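Local atomic coordinates of putative deoxyribonuclease yjjV (Escherichia coli, PDB entry 1ZZM), a protein that probably hydrolyses ester bonds, perhaps in DNA, as a TatD-type metallo-dependent hydrolase that binds two divalent metal ions per subunit. Residues E22-R27 with P220-Q225. Residues are numbered along the deposited sequence; the frame is centred on the assembly and turned at random.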
loop_
_atom_site.group_PDB
_atom_site.type_symbol
_atom_site.label_atom_id
_atom_site.label_comp_id
_atom_site.label_asym_id
_atom_site.label_seq_id
_atom_site.Cartn_x
_atom_site.Cartn_y
_atom_site.Cartn_z
ATOM N N GLU A 22 16.352 -12.581 -5.602
ATOM C CA GLU A 22 16.514 -13.829 -4.855
ATOM C C GLU A 22 16.912 -13.618 -3.402
ATOM O O GLU A 22 16.249 -14.117 -2.491
ATOM C CB GLU A 22 17.552 -14.738 -5.537
ATOM C CG GLU A 22 17.673 -16.122 -4.881
ATOM C CD GLU A 22 18.574 -17.078 -5.650
ATOM O OE1 GLU A 22 19.818 -16.984 -5.542
ATOM O OE2 GLU A 22 18.032 -17.932 -6.379
ATOM N N ALA A 23 18.007 -12.884 -3.199
ATOM C CA ALA A 23 18.499 -12.606 -1.867
ATOM C C ALA A 23 17.477 -11.806 -1.082
ATOM O O ALA A 23 17.275 -12.059 0.100
ATOM C CB ALA A 23 19.823 -11.830 -1.938
ATOM N N SER A 24 16.851 -10.823 -1.737
ATOM C CA SER A 24 15.866 -9.975 -1.062
ATOM C C SER A 24 14.650 -10.775 -0.596
ATOM O O SER A 24 14.170 -10.585 0.523
ATOM C CB SER A 24 15.436 -8.836 -1.991
ATOM O OG SER A 24 16.559 -8.020 -2.286
ATOM N N LEU A 25 14.145 -11.663 -1.443
ATOM C CA LEU A 25 13.005 -12.475 -1.028
ATOM C C LEU A 25 13.401 -13.410 0.109
ATOM O O LEU A 25 12.579 -13.665 0.992
ATOM C CB LEU A 25 12.441 -13.281 -2.205
ATOM C CG LEU A 25 11.662 -12.423 -3.214
ATOM C CD1 LEU A 25 11.451 -13.191 -4.505
ATOM C CD2 LEU A 25 10.308 -12.051 -2.629
ATOM N N GLN A 26 14.635 -13.926 0.116
ATOM C CA GLN A 26 15.035 -14.815 1.222
ATOM C C GLN A 26 15.162 -14.023 2.525
ATOM O O GLN A 26 14.767 -14.501 3.588
ATOM C CB GLN A 26 16.371 -15.535 0.942
ATOM C CG GLN A 26 16.426 -16.310 -0.381
ATOM C CD GLN A 26 17.855 -16.699 -0.793
ATOM O OE1 GLN A 26 18.823 -15.995 -0.473
ATOM N NE2 GLN A 26 17.986 -17.809 -1.525
ATOM N N ARG A 27 15.708 -12.811 2.454
ATOM C CA ARG A 27 15.832 -12.000 3.657
ATOM C C ARG A 27 14.434 -11.696 4.213
ATOM O O ARG A 27 14.239 -11.677 5.424
ATOM C CB ARG A 27 16.590 -10.701 3.365
ATOM C CG ARG A 27 18.063 -10.919 2.998
ATOM C CD ARG A 27 18.727 -9.649 2.469
ATOM N NE ARG A 27 18.868 -8.575 3.466
ATOM C CZ ARG A 27 19.601 -7.471 3.275
ATOM N NH1 ARG A 27 20.245 -7.293 2.126
ATOM N NH2 ARG A 27 19.738 -6.560 4.251
ATOM N N PRO A 220 18.373 2.272 2.509
ATOM C CA PRO A 220 17.025 1.864 2.095
ATOM C C PRO A 220 16.239 0.984 3.047
ATOM O O PRO A 220 16.789 0.156 3.771
ATOM C CB PRO A 220 17.261 1.190 0.737
ATOM C CG PRO A 220 18.695 0.761 0.788
ATOM C CD PRO A 220 19.398 1.845 1.542
ATOM N N ASN A 221 14.921 1.187 3.056
ATOM C CA ASN A 221 14.042 0.372 3.874
ATOM C C ASN A 221 13.929 -0.941 3.081
ATOM O O ASN A 221 14.143 -0.967 1.877
ATOM C CB ASN A 221 12.655 1.041 3.989
ATOM C CG ASN A 221 11.822 0.456 5.114
ATOM O OD1 ASN A 221 12.321 -0.311 5.916
ATOM N ND2 ASN A 221 10.546 0.848 5.193
ATOM N N ARG A 222 13.592 -2.027 3.753
ATOM C CA ARG A 222 13.488 -3.328 3.102
ATOM C C ARG A 222 12.243 -4.022 3.656
ATOM O O ARG A 222 11.837 -3.769 4.785
ATOM C CB ARG A 222 14.754 -4.158 3.401
ATOM C CG ARG A 222 16.051 -3.503 2.941
ATOM C CD ARG A 222 17.218 -4.506 3.074
ATOM N NE ARG A 222 17.012 -5.693 2.251
ATOM C CZ ARG A 222 17.422 -5.817 0.992
ATOM N NH1 ARG A 222 18.080 -4.832 0.419
ATOM N NH2 ARG A 222 17.144 -6.918 0.291
ATOM N N PRO A 223 11.621 -4.911 2.866
ATOM C CA PRO A 223 10.405 -5.590 3.341
ATOM C C PRO A 223 10.519 -6.390 4.626
ATOM O O PRO A 223 9.530 -6.513 5.349
ATOM C CB PRO A 223 9.965 -6.427 2.123
ATOM C CG PRO A 223 11.298 -6.700 1.420
ATOM C CD PRO A 223 12.007 -5.369 1.519
ATOM N N GLU A 224 11.707 -6.906 4.954
ATOM C CA GLU A 224 11.826 -7.657 6.199
ATOM C C GLU A 224 11.545 -6.746 7.395
ATOM O O GLU A 224 11.270 -7.232 8.484
ATOM C CB GLU A 224 13.228 -8.306 6.353
ATOM C CG GLU A 224 14.367 -7.352 6.128
ATOM C CD GLU A 224 14.780 -7.285 4.676
ATOM O OE1 GLU A 224 13.900 -7.359 3.786
ATOM O OE2 GLU A 224 15.990 -7.155 4.405
ATOM N N GLN A 225 11.617 -5.432 7.191
ATOM C CA GLN A 225 11.368 -4.497 8.274
ATOM C C GLN A 225 9.903 -4.544 8.688
ATOM O O GLN A 225 9.541 -3.975 9.704
ATOM C CB GLN A 225 11.788 -3.068 7.875
ATOM C CG GLN A 225 13.331 -2.876 7.773
ATOM C CD GLN A 225 13.969 -2.847 9.140
ATOM O OE1 GLN A 225 13.914 -3.827 9.881
ATOM N NE2 GLN A 225 14.552 -1.706 9.499
HETATM O O HOH W 1 14.659 -7.860 1.268
HETATM O O HOH W 2 19.097 -5.697 -2.275
HETATM O O HOH W 3 17.917 -8.214 6.131
#
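Arg27 and Arg222 lay their guanidinium groups flat on one another, a worked example of two like charges stacked beside a shared carboxylate, that of Glu224, which probably eases their repulsion. In this TatD-type TIM barrel the salt-bridge network ties helix 21-30 to the loop between strand 202-204 and helix 226-236. Following Arg27 outward, CB lies 3.7 Å from Glu224 OE2, and CD passes Arg222 NH2. The bend at chi3 (67°) then turns the head over Arg222: CZ sits 3.3 Å from Arg222 NE, NH1 lies above Arg222 CZ, and NH2 reaches Arg222 CD. The two planes are only 6° apart, although the side chains cross at about a right angle. Arg222 NE donates to Glu224 OE2 at 2.8 Å, a hydrogen-bonded salt bridge near the Arg222 guanidinium plane and on the syn side, but tilted 28° out of the carboxylate plane. Arg27 NE, 3.3 Å from Glu224 OE2, meets it by charge alone, since that oxygen stands well out of the Arg27 guanidinium plane; a water bridges the two instead. Ser24 OG, whose strongest partner is the carbonyl of Asp20, accepts a weak bond from Arg222 NH2 at the edge of that guanidinium. A methionine in place of Arg222 would probably leave Glu224 OE2 without this hydrogen-bond donor and take away the flat group on which the Arg27 head rests. On the side of Arg222 away from Arg27, a second water accepts from Arg222 NH2 at 2.8 Å and donates to Ser24 O and, at 2.7 Å, to Glu224 OE1.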